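Long-range contacts in NADP-dependent glyceraldehyde-3-phosphate dehydrogenase (Bacillus halodurans, PDB 3PRL), which probably oxidises glyceraldehyde 3-phosphate with NADP+ in a non-phosphorylating reaction, as a member of the aldehyde dehydrogenase family: residues D[182-187]-D[213-218]; D[155-160]-D[230-235]. All coordinates share one frame; numbering follows the deposited sequence.

In the fold
Both contacts lie in the parallel core of the nucleotide-binding sheet, their centres about 10 Å apart. Four of its parallel strands run in the order 212-214, 182-186, 144-159, 234-238, and interaction 1 joins the first two, interaction 2 the last two. Strands 182-186 and 144-159 are bonded through their backbones, so the two contacts form one continuous patch of sheet. Along the chain the segments come as 155-160, 182-187, 213-218, 230-235, nesting interaction 1 inside the loop closed by interaction 2, with helices 167-178 and 192-204 in the connections. Ser160 and Lys186, both NADP+-binding residues, lie near the C-terminal ends of the two central strands, consistent with a cofactor site there, as in Rossmann-like folds.

Interaction 1 of 2, residues D[182-187]-D[213-218]; sequences TVVFKP and QVVTGR
Phe185 and Val215 meet through the main chain, where Val215 N gives a hydrogen bond of 2.7 Å to Phe185 O. Phe185 N donates to Gln213 O at 2.7 Å, and Gln213 N to Val183 O at 2.9 Å, the regular pattern of parallel strands. The parallel register pairs Val184 with Gln213 and Phe185 with Val214, and alternation along the strands puts the first pair on one face and the second on the other. Val184 CG1 reaches obliquely across to Val215 CG2, 3.6 Å away; CG1 lies anti to the backbone N (chi1 175°). Lys186 CB rests on the same Val215 CG2 at 3.6 Å. On the Phe185 side, Pro187 CD sits 3.9 Å above the centre of one face of the Phe185 ring, while Val214 CG1 approaches the ring obliquely. Pro187 CG also touches Thr216 CG2 at 4.0 Å. The course of the NADP+-binding Lys186 chain past Val215 O is doubtful; its NZ makes a weak hydrogen bond to Pro187 O. The amide of Gln213 turns off to Asn17 N through OE1, and Thr216 OG1 is bonded to Pro44 O. Together the segments complete the beta-alpha-beta unit of strand 182-186, helix 192-204 and strand 212-214: Val199 of that helix packs on Phe185 and Val214, Ala169 and Ile173 of helix 167-178 on Phe185, and Val155 and Leu157 of strand 144-159 on Val184.

Interaction 2 of 2, residues D[155-160]-D[230-235]; sequences VVLAIS and PGIDMI
Asp233 holds CG beside its backbone N (chi1 -50°), which swings the carboxylate back to Val155. There OD2 accepts the Val155 N-H at 3.0 Å on its anti side, 15° out of the carboxylate plane, and Asp233 N returns a longer bond of 3.2 Å to Val155 O. OD2 and Asp233 N thus stand in for the two bonds that regular pairing would give Val155, and Met234 N, 3.8 Å from Val155 O, is left buried without a partner. Leu157 N donates to Met234 O at 2.9 Å. Met234 bends at chi2 (-98°) and brings SD to Val156 CG1, 3.8 Å away, the two side chains lying side by side. The other face is aliphatic: Ile232 CD1 meets Leu157 CB at 3.9 Å, Leu157 and Ile235 point the same way side by side, though the closeness of their ends is doubtful, and Ile159 CD1 reaches Ile235 CG2 at 3.8 Å. Ile254 adds to this layer by packing on Ile232 and Ile235, and Pro255 touches Met234. Across strand 144-159, strand 182-186 pairs with Val156 and Ala158, and helix 167-178 lies against Ala158 and the NADP+-binding Ser160.

Interaction 1 of 2, residues D[182-187]-D[213-218]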
loop_
_atom_site.group_PDB
_atom_site.type_symbol
_atom_site.label_atom_id
_atom_site.label_comp_id
_atom_site.label_asym_id
_atom_site.label_seq_id
_atom_site.Cartn_x
_atom_site.Cartn_y
_atom_site.Cartn_z
ATOM N N THR D 182 -3.866 8.700 24.377
ATOM C CA THR D 182 -3.350 8.522 25.734
ATOM C C THR D 182 -3.888 7.204 26.315
ATOM O O THR D 182 -4.773 6.577 25.725
ATOM C CB THR D 182 -3.615 9.748 26.634
ATOM O OG1 THR D 182 -5.021 10.026 26.688
ATOM C CG2 THR D 182 -2.884 10.961 26.077
ATOM N N VAL D 183 -3.323 6.768 27.439
ATOM C CA VAL D 183 -3.658 5.460 27.983
ATOM C C VAL D 183 -4.100 5.487 29.441
ATOM O O VAL D 183 -3.464 6.096 30.318
ATOM C CB VAL D 183 -2.531 4.416 27.768
ATOM C CG1 VAL D 183 -2.864 3.122 28.463
ATOM C CG2 VAL D 183 -2.297 4.137 26.286
ATOM N N VAL D 184 -5.223 4.823 29.684
ATOM C CA VAL D 184 -5.545 4.342 31.018
ATOM C C VAL D 184 -5.184 2.859 31.044
ATOM O O VAL D 184 -5.752 2.065 30.289
ATOM C CB VAL D 184 -7.016 4.608 31.373
ATOM C CG1 VAL D 184 -7.360 3.999 32.718
ATOM C CG2 VAL D 184 -7.245 6.091 31.422
ATOM N N PHE D 185 -4.182 2.522 31.858
ATOM C CA PHE D 185 -3.634 1.168 31.963
ATOM C C PHE D 185 -4.135 0.438 33.217
ATOM O O PHE D 185 -3.874 0.872 34.347
ATOM C CB PHE D 185 -2.100 1.212 31.981
ATOM C CG PHE D 185 -1.429 -0.159 32.143
ATOM C CD1 PHE D 185 -1.939 -1.295 31.497
ATOM C CD2 PHE D 185 -0.276 -0.301 32.925
ATOM C CE1 PHE D 185 -1.350 -2.546 31.639
ATOM C CE2 PHE D 185 0.341 -1.555 33.060
ATOM C CZ PHE D 185 -0.196 -2.681 32.417
ATOM N N LYS D 186 -4.842 -0.668 33.004
ATOM C CA LYS D 186 -5.266 -1.557 34.112
ATOM C C LYS D 186 -4.648 -2.948 33.996
ATOM O O LYS D 186 -5.158 -3.773 33.241
ATOM C CB LYS D 186 -6.805 -1.657 34.193
ATOM C CG LYS D 186 -7.365 -2.581 35.334
ATOM C CD LYS D 186 -6.570 -2.453 36.646
ATOM C CE LYS D 186 -6.619 -3.713 37.507
ATOM N NZ LYS D 186 -5.363 -3.869 38.323
ATOM N N PRO D 187 -3.554 -3.224 34.756
ATOM C CA PRO D 187 -2.964 -4.575 34.709
ATOM C C PRO D 187 -3.848 -5.608 35.385
ATOM O O PRO D 187 -4.661 -5.246 36.211
ATOM C CB PRO D 187 -1.665 -4.430 35.524
ATOM C CG PRO D 187 -1.855 -3.226 36.361
ATOM C CD PRO D 187 -2.765 -2.308 35.602
ATOM N N GLN D 213 -1.624 6.691 32.476
ATOM C CA GLN D 213 -2.150 6.587 33.838
ATOM C C GLN D 213 -2.295 5.105 34.180
ATOM O O GLN D 213 -2.712 4.307 33.329
ATOM C CB GLN D 213 -3.508 7.286 33.941
ATOM C CG GLN D 213 -3.565 8.652 33.241
ATOM C CD GLN D 213 -2.982 9.781 34.071
ATOM O OE1 GLN D 213 -1.848 9.697 34.574
ATOM N NE2 GLN D 213 -3.760 10.852 34.228
ATOM N N VAL D 214 -1.920 4.732 35.406
ATOM C CA VAL D 214 -2.099 3.347 35.868
ATOM C C VAL D 214 -3.269 3.282 36.836
ATOM O O VAL D 214 -3.304 4.004 37.827
ATOM C CB VAL D 214 -0.838 2.762 36.559
ATOM C CG1 VAL D 214 -1.035 1.267 36.877
ATOM C CG2 VAL D 214 0.405 2.982 35.702
ATOM N N VAL D 215 -4.251 2.447 36.520
ATOM C CA VAL D 215 -5.370 2.254 37.420
ATOM C C VAL D 215 -5.285 0.855 37.978
ATOM O O VAL D 215 -5.228 -0.105 37.236
ATOM C CB VAL D 215 -6.748 2.539 36.756
ATOM C CG1 VAL D 215 -6.917 4.049 36.521
ATOM C CG2 VAL D 215 -6.927 1.753 35.440
ATOM N N THR D 216 -5.228 0.751 39.303
ATOM C CA THR D 216 -5.268 -0.536 39.960
ATOM C C THR D 216 -6.414 -0.559 40.960
ATOM O O THR D 216 -6.814 0.469 41.502
ATOM C CB THR D 216 -3.929 -0.892 40.660
ATOM O OG1 THR D 216 -3.568 0.156 41.566
ATOM C CG2 THR D 216 -2.813 -1.097 39.631
ATOM N N GLY D 217 -6.941 -1.745 41.198
ATOM C CA GLY D 217 -8.099 -1.884 42.042
ATOM C C GLY D 217 -8.613 -3.286 41.908
ATOM O O GLY D 217 -8.263 -3.998 40.963
ATOM N N ARG D 218 -9.450 -3.671 42.862
ATOM C CA ARG D 218 -9.959 -5.030 42.962
ATOM C C ARG D 218 -10.333 -5.639 41.595
ATOM O O ARG D 218 -9.628 -6.521 41.090
ATOM C CB ARG D 218 -11.112 -5.069 43.973
ATOM C CG ARG D 218 -10.764 -4.356 45.293
ATOM C CD ARG D 218 -11.168 -5.179 46.511
ATOM N NE ARG D 218 -10.604 -6.531 46.467
ATOM C CZ ARG D 218 -9.722 -7.022 47.335
ATOM N NH1 ARG D 218 -9.280 -8.266 47.189
ATOM N NH2 ARG D 218 -9.291 -6.285 48.355
#

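Interaction 2 of 2, residues D[155-160]-D[230-235]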
loop_
_atom_site.group_PDB
_atom_site.type_symbol
_atom_site.label_atom_id
_atom_site.label_comp_id
_atom_site.label_asym_id
_atom_site.label_seq_id
_atom_site.Cartn_x
_atom_site.Cartn_y
_atom_site.Cartn_z
ATOM N N VAL D 155 -8.531 8.604 24.410
ATOM C CA VAL D 155 -8.000 7.857 25.547
ATOM C C VAL D 155 -8.302 6.377 25.354
ATOM O O VAL D 155 -9.467 5.991 25.171
ATOM C CB VAL D 155 -8.591 8.359 26.903
ATOM C CG1 VAL D 155 -8.026 7.559 28.059
ATOM C CG2 VAL D 155 -8.281 9.833 27.115
ATOM N N VAL D 156 -7.258 5.555 25.382
ATOM C CA VAL D 156 -7.380 4.106 25.157
ATOM C C VAL D 156 -7.266 3.363 26.466
ATOM O O VAL D 156 -6.333 3.597 27.242
ATOM C CB VAL D 156 -6.322 3.579 24.112
ATOM C CG1 VAL D 156 -6.201 2.056 24.101
ATOM C CG2 VAL D 156 -6.672 4.074 22.700
ATOM N N LEU D 157 -8.229 2.475 26.720
ATOM C CA LEU D 157 -8.182 1.619 27.900
ATOM C C LEU D 157 -7.529 0.306 27.527
ATOM O O LEU D 157 -8.028 -0.417 26.660
ATOM C CB LEU D 157 -9.585 1.376 28.482
ATOM C CG LEU D 157 -9.579 0.438 29.710
ATOM C CD1 LEU D 157 -9.133 1.176 30.957
ATOM C CD2 LEU D 157 -10.926 -0.215 29.930
ATOM N N ALA D 158 -6.388 0.045 28.157
ATOM C CA ALA D 158 -5.609 -1.164 27.946
ATOM C C ALA D 158 -5.713 -2.008 29.195
ATOM O O ALA D 158 -5.357 -1.554 30.300
ATOM C CB ALA D 158 -4.149 -0.829 27.669
ATOM N N ILE D 159 -6.211 -3.228 29.013
ATOM C CA ILE D 159 -6.411 -4.161 30.114
ATOM C C ILE D 159 -5.641 -5.430 29.793
ATOM O O ILE D 159 -5.984 -6.154 28.863
ATOM C CB ILE D 159 -7.909 -4.495 30.328
ATOM C CG1 ILE D 159 -8.794 -3.261 30.076
ATOM C CG2 ILE D 159 -8.129 -5.124 31.745
ATOM C CD1 ILE D 159 -10.265 -3.627 29.741
ATOM N N SER D 160 -4.598 -5.682 30.564
ATOM C CA SER D 160 -3.697 -6.794 30.296
ATOM C C SER D 160 -3.836 -7.958 31.305
ATOM O O SER D 160 -4.326 -7.751 32.418
ATOM C CB SER D 160 -2.253 -6.285 30.196
ATOM O OG SER D 160 -1.795 -5.769 31.432
ATOM N N PRO D 230 -17.937 7.080 29.598
ATOM C CA PRO D 230 -18.005 7.896 28.384
ATOM C C PRO D 230 -16.660 8.510 27.968
ATOM O O PRO D 230 -16.486 8.856 26.797
ATOM C CB PRO D 230 -19.019 8.998 28.743
ATOM C CG PRO D 230 -19.089 9.001 30.228
ATOM C CD PRO D 230 -18.864 7.578 30.635
ATOM N N GLY D 231 -15.716 8.612 28.909
ATOM C CA GLY D 231 -14.373 9.144 28.628
ATOM C C GLY D 231 -13.430 8.219 27.876
ATOM O O GLY D 231 -12.331 8.622 27.500
ATOM N N ILE D 232 -13.861 6.976 27.665
ATOM C CA ILE D 232 -13.076 5.961 26.961
ATOM C C ILE D 232 -13.535 5.866 25.508
ATOM O O ILE D 232 -14.742 5.722 25.221
ATOM C CB ILE D 232 -13.199 4.570 27.651
ATOM C CG1 ILE D 232 -12.696 4.616 29.113
ATOM C CG2 ILE D 232 -12.511 3.468 26.833
ATOM C CD1 ILE D 232 -11.186 4.821 29.300
ATOM N N ASP D 233 -12.568 5.959 24.592
ATOM C CA ASP D 233 -12.854 6.010 23.175
ATOM C C ASP D 233 -12.424 4.725 22.485
ATOM O O ASP D 233 -12.625 4.585 21.297
ATOM C CB ASP D 233 -12.153 7.220 22.545
ATOM C CG ASP D 233 -12.419 8.500 23.312
ATOM O OD1 ASP D 233 -13.517 9.072 23.146
ATOM O OD2 ASP D 233 -11.541 8.925 24.106
ATOM N N MET D 234 -11.820 3.800 23.237
ATOM C CA MET D 234 -11.380 2.512 22.706
ATOM C C MET D 234 -10.956 1.556 23.818
ATOM O O MET D 234 -10.243 1.962 24.761
ATOM C CB MET D 234 -10.207 2.721 21.725
ATOM C CG MET D 234 -9.858 1.523 20.840
ATOM S SD MET D 234 -8.480 0.502 21.420
ATOM C CE MET D 234 -8.350 -0.552 19.978
ATOM N N ILE D 235 -11.376 0.291 23.697
ATOM C CA ILE D 235 -10.946 -0.767 24.618
ATOM C C ILE D 235 -10.137 -1.858 23.917
ATOM O O ILE D 235 -10.561 -2.371 22.891
ATOM C CB ILE D 235 -12.149 -1.458 25.379
ATOM C CG1 ILE D 235 -13.036 -0.432 26.073
ATOM C CG2 ILE D 235 -11.648 -2.512 26.392
ATOM C CD1 ILE D 235 -12.353 0.327 27.124
#